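Local coordinates for protein acetyl-xylan esterase (Streptomyces lividans, PDB 2CC0) that probably removes acetyl groups from acetylated xylan of plant cell walls, as a metal-dependent family 4 carbohydrate esterase that carries zinc in this crystal, at residues A[40-45]-A[85-90]; A[141-146]-A[150-155]. All coordinates share one frame; numbering follows the deposited sequence. Where two conformers were deposited one is given.

Contact 1 of 2, residues A[40-45]-A[85-90]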
ATOM      1  N   GLN A  40      24.409  -3.036  -6.567  1.00  8.13           N
ATOM      2  CA  GLN A  40      25.878  -2.872  -6.613  1.00  8.75           C
ATOM      3  C   GLN A  40      26.518  -3.235  -5.275  1.00  9.82           C
ATOM      4  O   GLN A  40      27.616  -3.779  -5.245  1.00 10.97           O
ATOM      5  CB  GLN A  40      26.268  -1.452  -7.040  1.00  8.31           C
ATOM      6  CG  GLN A  40      25.876  -0.360  -6.075  1.00  9.04           C
ATOM      7  CD  GLN A  40      26.265   1.017  -6.590  1.00  9.71           C
ATOM      8  OE1 GLN A  40      27.271   1.164  -7.316  1.00 14.59           O
ATOM      9  NE2 GLN A  40      25.512   2.033  -6.198  1.00  9.32           N
ATOM     10  N   TYR A  41      25.847  -2.908  -4.170  1.00  9.86           N
ATOM     11  CA  TYR A  41      26.374  -3.218  -2.831  1.00 10.58           C
ATOM     12  C   TYR A  41      26.181  -4.680  -2.447  1.00 11.22           C
ATOM     13  O   TYR A  41      27.023  -5.247  -1.732  1.00 11.24           O
ATOM     14  CB  TYR A  41      25.778  -2.294  -1.764  1.00 10.80           C
ATOM     15  CG  TYR A  41      26.043  -0.817  -2.034  1.00  9.24           C
ATOM     16  CD1 TYR A  41      27.258  -0.403  -2.568  1.00  9.77           C
ATOM     17  CD2 TYR A  41      25.073   0.163  -1.732  1.00 11.43           C
ATOM     18  CE1 TYR A  41      27.508   0.967  -2.834  1.00 11.09           C
ATOM     19  CE2 TYR A  41      25.309   1.511  -1.989  1.00 11.86           C
ATOM     20  CZ  TYR A  41      26.537   1.902  -2.534  1.00 11.63           C
ATOM     21  OH  TYR A  41      26.810   3.237  -2.780  1.00 13.85           O
ATOM     22  N   ALA A  42      25.087  -5.294  -2.911  1.00 10.98           N
ATOM     23  CA  ALA A  42      24.915  -6.749  -2.728  1.00 11.56           C
ATOM     24  C   ALA A  42      26.042  -7.492  -3.460  1.00 12.23           C
ATOM     25  O   ALA A  42      26.615  -8.452  -2.921  1.00 14.02           O
ATOM     26  CB  ALA A  42      23.581  -7.187  -3.249  1.00 11.93           C
ATOM     27  N   ALA A  43      26.357  -7.048  -4.677  1.00 12.24           N
ATOM     28  CA  ALA A  43      27.433  -7.658  -5.483  1.00 13.88           C
ATOM     29  C   ALA A  43      28.790  -7.510  -4.798  1.00 14.46           C
ATOM     30  O   ALA A  43      29.621  -8.442  -4.816  1.00 14.93           O
ATOM     31  CB  ALA A  43      27.455  -7.019  -6.884  1.00 14.12           C
ATOM     32  N   GLN A  44      29.025  -6.349  -4.195  1.00 14.44           N
ATOM     33  CA  GLN A  44      30.311  -6.023  -3.571  1.00 15.38           C
ATOM     34  C   GLN A  44      30.482  -6.669  -2.204  1.00 15.11           C
ATOM     35  O   GLN A  44      31.619  -6.852  -1.737  1.00 16.68           O
ATOM     36  CB  GLN A  44      30.478  -4.503  -3.456  1.00 15.46           C
ATOM     37  CG  GLN A  44      30.716  -3.801  -4.817  1.00 18.08           C
ATOM     38  CD  GLN A  44      30.422  -2.297  -4.793  1.00 18.82           C
ATOM     39  OE1 GLN A  44      30.410  -1.654  -3.739  1.00 22.73           O
ATOM     40  NE2 GLN A  44      30.194  -1.733  -5.972  1.00 22.80           N
ATOM     41  N   ASN A  45      29.365  -7.028  -1.557  1.00 14.45           N
ATOM     42  CA  ASN A  45      29.410  -7.515  -0.170  1.00 14.13           C
ATOM     43  C   ASN A  45      28.518  -8.749   0.035  1.00 13.12           C
ATOM     44  O   ASN A  45      27.577  -8.704   0.850  1.00 12.30           O
ATOM     45  CB  ASN A  45      28.930  -6.428   0.801  1.00 14.78           C
ATOM     46  CG  ASN A  45      29.737  -5.140   0.712  1.00 17.09           C
ATOM     47  OD1 ASN A  45      30.782  -5.011   1.356  1.00 20.56           O
ATOM     48  ND2 ASN A  45      29.245  -4.171  -0.066  1.00 18.49           N
ATOM     49  N   GLN A  85      18.094  -8.295  -8.788  1.00  8.85           N
ATOM     50  CA  GLN A  85      17.543  -9.628  -8.480  1.00  9.29           C
ATOM     51  C   GLN A  85      18.692 -10.641  -8.489  1.00  9.40           C
ATOM     52  O   GLN A  85      18.862 -11.412  -7.552  1.00  9.88           O
ATOM     53  CB  GLN A  85      16.483 -10.054  -9.510  1.00  9.00           C
ATOM     54  CG  GLN A  85      15.171  -9.237  -9.481  1.00 10.05           C
ATOM     55  CD  GLN A  85      14.434  -9.371  -8.144  1.00 10.51           C
ATOM     56  OE1 GLN A  85      14.684  -8.604  -7.206  1.00  9.49           O
ATOM     57  NE2 GLN A  85      13.569 -10.389  -8.033  1.00 10.73           N
ATOM     58  N   GLN A  86      19.501 -10.567  -9.544  1.00  9.85           N
ATOM     59  CA  GLN A  86      20.625 -11.488  -9.732  1.00 11.25           C
ATOM     60  C   GLN A  86      21.671 -11.324  -8.623  1.00 11.20           C
ATOM     61  O   GLN A  86      22.180 -12.315  -8.094  1.00 12.23           O
ATOM     62  CB  GLN A  86      21.250 -11.246 -11.111  1.00 12.41           C
ATOM     63  CG  GLN A  86      20.352 -11.668 -12.289  1.00 16.61           C
ATOM     64  CD  GLN A  86      20.648 -10.896 -13.581  1.00 24.55           C
ATOM     65  OE1 GLN A  86      21.676 -10.221 -13.696  1.00 25.10           O
ATOM     66  NE2 GLN A  86      19.725 -10.972 -14.551  1.00 25.38           N
ATOM     67  N   ALA A  87      22.006 -10.082  -8.275  1.00 10.54           N
ATOM     68  CA  ALA A  87      23.061  -9.862  -7.270  1.00  9.90           C
ATOM     69  C   ALA A  87      22.621 -10.350  -5.890  1.00 10.04           C
ATOM     70  O   ALA A  87      23.403 -10.958  -5.145  1.00 10.97           O
ATOM     71  CB  ALA A  87      23.482  -8.395  -7.216  1.00 10.29           C
ATOM     72  N   ILE A  88      21.365 -10.066  -5.527  1.00  9.38           N
ATOM     73  CA  ILE A  88      20.883 -10.493  -4.216  1.00  9.11           C
ATOM     74  C   ILE A  88      20.763 -12.025  -4.133  1.00  9.27           C
ATOM     75  O   ILE A  88      21.224 -12.654  -3.154  1.00 10.43           O
ATOM     76  CB  ILE A  88      19.564  -9.761  -3.839  1.00  8.27           C
ATOM     77  CG1 ILE A  88      19.852  -8.253  -3.707  1.00  7.91           C
ATOM     78  CG2 ILE A  88      18.937 -10.379  -2.585  1.00  9.38           C
ATOM     79  CD1 ILE A  88      18.589  -7.355  -3.658  1.00  9.74           C
ATOM     80  N   ALA A  89      20.173 -12.624  -5.158  1.00 10.36           N
ATOM     81  CA  ALA A  89      20.063 -14.081  -5.194  1.00 10.42           C
ATOM     82  C   ALA A  89      21.434 -14.750  -5.173  1.00 11.44           C
ATOM     83  O   ALA A  89      21.654 -15.737  -4.439  1.00 13.04           O
ATOM     84  CB  ALA A  89      19.264 -14.502  -6.419  1.00 10.93           C
ATOM     85  N   GLY A  90      22.344 -14.223  -5.985  1.00 11.15           N
ATOM     86  CA  GLY A  90      23.717 -14.754  -6.077  1.00 12.72           C
ATOM     87  C   GLY A  90      24.448 -14.719  -4.751  1.00 13.02           C
ATOM     88  O   GLY A  90      25.259 -15.597  -4.448  1.00 14.63           O
TER

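Contact 2 of 2, residues A[141-146]-A[150-155]. With ACT (acetate ion), chain D.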
ATOM      1  N   GLN A 141      10.299   9.103  17.436  1.00 14.86           N
ATOM      2  CA  GLN A 141       8.995   9.750  17.289  0.50 14.95           C
ATOM      3  C   GLN A 141       8.281   9.300  16.006  1.00 14.43           C
ATOM      4  O   GLN A 141       7.073   9.048  15.997  1.00 14.73           O
ATOM      5  CB  GLN A 141       9.170  11.270  17.294  0.50 15.70           C
ATOM      6  CG  GLN A 141       7.867  12.062  17.146  0.50 17.06           C
ATOM      7  CD  GLN A 141       6.815  11.732  18.220  0.50 20.62           C
ATOM      8  OE1 GLN A 141       5.612  11.862  17.982  0.50 20.66           O
ATOM      9  NE2 GLN A 141       7.267  11.312  19.395  0.50 20.80           N
ATOM     10  N   ALA A 142       9.041   9.206  14.910  1.00 13.29           N
ATOM     11  CA  ALA A 142       8.467   8.740  13.626  1.00 12.58           C
ATOM     12  C   ALA A 142       7.932   7.306  13.786  1.00 12.13           C
ATOM     13  O   ALA A 142       6.837   6.989  13.340  1.00 11.76           O
ATOM     14  CB  ALA A 142       9.516   8.810  12.513  1.00 12.03           C
ATOM     15  N   VAL A 143       8.705   6.426  14.429  1.00 12.99           N
ATOM     16  CA  VAL A 143       8.256   5.066  14.708  1.00 13.85           C
ATOM     17  C   VAL A 143       6.970   5.053  15.543  1.00 14.19           C
ATOM     18  O   VAL A 143       6.079   4.237  15.290  1.00 15.47           O
ATOM     19  CB  VAL A 143       9.385   4.206  15.369  1.00 14.05           C
ATOM     20  CG1 VAL A 143       8.820   2.915  15.938  1.00 14.21           C
ATOM     21  CG2 VAL A 143      10.483   3.917  14.362  1.00 14.04           C
ATOM     22  N   SER A 144       6.872   5.984  16.497  1.00 14.29           N
ATOM     23  CA  SER A 144       5.682   6.090  17.362  1.00 15.38           C
ATOM     24  C   SER A 144       4.377   6.407  16.600  1.00 15.31           C
ATOM     25  O   SER A 144       3.283   6.208  17.123  1.00 15.73           O
ATOM     26  CB  SER A 144       5.908   7.092  18.505  1.00 15.94           C
ATOM     27  OG  SER A 144       5.614   8.428  18.123  1.00 17.22           O
ATOM     28  N   ARG A 145       4.495   6.892  15.366  1.00 14.17           N
ATOM     29  CA  ARG A 145       3.320   7.213  14.558  1.00 13.99           C
ATOM     30  C   ARG A 145       2.734   6.016  13.825  1.00 13.93           C
ATOM     31  O   ARG A 145       1.629   6.102  13.267  1.00 14.92           O
ATOM     32  CB  ARG A 145       3.673   8.300  13.562  1.00 13.76           C
ATOM     33  CG  ARG A 145       4.090   9.572  14.251  1.00 15.90           C
ATOM     34  CD  ARG A 145       3.805  10.725  13.374  1.00 20.94           C
ATOM     35  NE  ARG A 145       4.730  10.794  12.252  1.00 24.82           N
ATOM     36  CZ  ARG A 145       5.959  11.308  12.313  1.00 24.42           C
ATOM     37  NH1 ARG A 145       6.445  11.787  13.457  1.00 25.45           N
ATOM     38  NH2 ARG A 145       6.715  11.341  11.223  1.00 27.19           N
ATOM     39  N   LEU A 146       3.482   4.913  13.798  1.00 13.15           N
ATOM     40  CA  LEU A 146       3.057   3.754  13.025  1.00 13.13           C
ATOM     41  C   LEU A 146       1.933   3.005  13.706  1.00 13.91           C
ATOM     42  O   LEU A 146       2.008   2.730  14.904  1.00 15.52           O
ATOM     43  CB  LEU A 146       4.217   2.781  12.830  1.00 12.75           C
ATOM     44  CG  LEU A 146       5.428   3.258  12.032  1.00 11.34           C
ATOM     45  CD1 LEU A 146       6.605   2.304  12.274  1.00 11.64           C
ATOM     46  CD2 LEU A 146       5.056   3.352  10.554  1.00 12.56           C
ATOM     47  N   GLN A 150       1.503  -0.578   8.991  1.00  8.50           N
ATOM     48  CA  GLN A 150       2.259   0.508   8.396  1.00  9.08           C
ATOM     49  C   GLN A 150       3.760   0.296   8.314  1.00  8.55           C
ATOM     50  O   GLN A 150       4.354  -0.409   9.142  1.00  9.28           O
ATOM     51  CB  GLN A 150       1.913   1.824   9.064  1.00  8.99           C
ATOM     52  CG  GLN A 150       0.408   2.088   8.948  1.00  9.94           C
ATOM     53  CD  GLN A 150       0.026   3.484   9.374  1.00 11.94           C
ATOM     54  OE1 GLN A 150       0.354   3.912  10.480  1.00 15.76           O
ATOM     55  NE2 GLN A 150      -0.697   4.205   8.499  1.00 14.04           N
ATOM     56  N   VAL A 151       4.345   0.977   7.331  1.00  7.93           N
ATOM     57  CA  VAL A 151       5.747   0.791   6.941  1.00  8.19           C
ATOM     58  C   VAL A 151       6.518   2.101   7.144  1.00  8.58           C
ATOM     59  O   VAL A 151       6.057   3.165   6.737  1.00  8.78           O
ATOM     60  CB  VAL A 151       5.811   0.376   5.458  1.00  7.99           C
ATOM     61  CG1 VAL A 151       7.223   0.366   4.968  1.00  8.23           C
ATOM     62  CG2 VAL A 151       5.135  -0.994   5.201  1.00  9.96           C
ATOM     63  N   ILE A 152       7.702   2.017   7.761  1.00  8.35           N
ATOM     64  CA  ILE A 152       8.545   3.201   7.958  1.00  9.24           C
ATOM     65  C   ILE A 152       9.848   3.091   7.141  1.00  9.33           C
ATOM     66  O   ILE A 152      10.482   2.034   7.128  1.00  8.87           O
ATOM     67  CB  ILE A 152       8.880   3.445   9.465  1.00  9.36           C
ATOM     68  CG1 ILE A 152       9.714   4.731   9.614  1.00  9.47           C
ATOM     69  CG2 ILE A 152       9.565   2.214  10.094  1.00 10.16           C
ATOM     70  CD1 ILE A 152       9.706   5.332  11.018  1.00 11.36           C
ATOM     71  N   LEU A 153      10.213   4.190   6.475  1.00  8.58           N
ATOM     72  CA  LEU A 153      11.483   4.324   5.778  1.00  8.38           C
ATOM     73  C   LEU A 153      12.610   4.728   6.730  1.00  8.79           C
ATOM     74  O   LEU A 153      12.577   5.809   7.352  1.00  8.85           O
ATOM     75  CB  LEU A 153      11.355   5.391   4.676  1.00  8.18           C
ATOM     76  CG  LEU A 153      12.658   5.804   3.982  1.00  8.86           C
ATOM     77  CD1 LEU A 153      13.263   4.615   3.199  1.00  9.87           C
ATOM     78  CD2 LEU A 153      12.429   7.018   3.077  1.00  9.91           C
ATOM     79  N   MET A 154      13.626   3.855   6.828  1.00  8.68           N
ATOM     80  CA  MET A 154      14.882   4.213   7.492  1.00  9.91           C
ATOM     81  C   MET A 154      16.012   3.786   6.559  1.00  9.32           C
ATOM     82  O   MET A 154      15.753   3.146   5.540  1.00  8.43           O
ATOM     83  CB  MET A 154      14.996   3.533   8.866  1.00  9.60           C
ATOM     84  CG  MET A 154      13.987   4.097   9.869  1.00 10.53           C
ATOM     85  SD  MET A 154      14.134   3.313  11.477  1.00 13.56           S
ATOM     86  CE  MET A 154      13.382   1.732  11.066  1.00 13.24           C
ATOM     87  N   HIS A 155      17.241   4.125   6.924  1.00  9.03           N
ATOM     88  CA  HIS A 155      18.399   3.772   6.103  1.00  9.88           C
ATOM     89  C   HIS A 155      19.435   2.983   6.878  1.00 10.69           C
ATOM     90  O   HIS A 155      19.487   3.063   8.103  1.00 10.79           O
ATOM     91  CB  HIS A 155      19.005   5.035   5.499  1.00  9.61           C
ATOM     92  CG  HIS A 155      18.089   5.679   4.498  1.00  9.88           C
ATOM     93  ND1 HIS A 155      16.978   6.409   4.870  1.00 10.86           N
ATOM     94  CD2 HIS A 155      18.081   5.637   3.147  1.00 11.87           C
ATOM     95  CE1 HIS A 155      16.336   6.804   3.787  1.00 10.41           C
ATOM     96  NE2 HIS A 155      16.986   6.355   2.728  1.00 11.66           N
TER
HETATM   97  C   ACT D 201      14.942   5.608  -1.088  0.50 11.49           C
HETATM   98  O   ACT D 201      15.508   6.247  -2.006  0.50 11.03           O
HETATM   99  OXT ACT D 201      15.661   5.161  -0.148  0.50 11.77           O
HETATM  100  CH3 ACT D 201      13.460   5.379  -1.122  0.50 12.03           C
HETATM  101  O   HOH W   1       0.776   6.656  10.560  1.00 35.28           O

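Contact 1 of 2, residues A[40-45]-A[85-90]
Ala42 and Ala43, in the helical residues 40-44, face Ala87 and Ile88 of helix 74-90 at short range. The axes of the two short helical pieces approach to 8.2 Å, and their N-to-C directions differ by 30°, so the chains run roughly the same way. Nearest across the gap are the backbones of Ala43 and Ala87, whose CA atoms lie 5.2 Å apart; an approach this close is consistent with alanine at both positions. No hydrogen bond links the segments, and with 133 Å² buried in all, both sides summed, the contact is a small apolar one made by methyl and methylene groups.

Ala42 points its CB toward the other helix and touches two successive residues there: Ala42 CB lies 3.9 Å from Ile88 CG1 and 4.1 Å from Ala87 CB. The methyl of Ala87 in turn points at the first helix and meets both alanines, with Ala87 CB 4.2 Å from Ala43 CB and slightly closer, 4.1 Å, to the backbone N of Ala43. Ile88 joins in through one branch. Its CG1 stands beside the backbone N (chi1 -64°), which brings that methylene against Ala42, while CG2 takes the place opposite the N. Burial is uneven: Ala42 and Ile88 are enclosed, whereas Ala43 lies at the exposed margin.

At the end of the first helix, Asn45, the first residue to leave helical torsions, turns its amide back so that ND2 bonds to Tyr41 O at 3.0 Å, in the carbonyl plane and on a lone pair.

Within the polysaccharide deacetylase region, the contact packs the short helix 39-44, which follows strand 34-37, against the C-terminal end of helix 74-90. Tyr64 borders Gln40 and Ala43, and Gln85 bonds through its amide to Asn61 and Pro96.

Contact 2 of 2, residues A[141-146]-A[150-155]
Gln150 opens the second segment beside Leu146, its CB 3.8 Å from Leu146 CD2. Its OE1 accepts a hydrogen bond from Gly147 N in the connecting turn and another from a water that also donates to Arg145 O, while NE2 bonds to Asn148 O of the second subunit. Val151 turns its side chain away, but Leu146 CD2 reaches its backbone carbonyl carbon.

Ile152 points at the helix and makes the main apolar contacts. With CG1 opposite the backbone N (chi1 -178°), the chain carries CD1 to the helix, where Ile152 CD1 meets Val143 CG2 at 3.7 Å and Ala142 CB at 3.8 Å. Its other branch, CG2, lies 3.7 Å from Leu146 CD1, the two side chains crossing at about a right angle. With an alanine at Leu146, the turn after the helix would probably lose its packing against the strand, leaving Ile152 CG2 and Gln150 CB without their partner.

At the far end, His155 NE2 donates a weak hydrogen bond to the acetate OXT (3.4 Å, 137° at the hydrogen). Through Ile152, helix 136-144 packs on strand 151-155 in a beta-alpha-beta unit, whose first strand, 126-127, runs parallel to 151-155.

Contact 1 and contact 2 lie on opposite sides of the chain's centre, their own centres 26 Å apart and their nearest atoms about 10 Å apart, with no touch between them. They follow in series along the sequence, contact 1 being complete before contact 2 begins. One joins two helices; the other packs a helix on a strand of the parallel sheet. The zinc ion, bound by Asp13, His62 and His66, is about 12 Å from the Ile88 side chain and about 13 Å from that of Val151. Contact 2 comes nearer the bound acetate through His155, which also touches Asp13; Tyr103 N bonds to the same acetate.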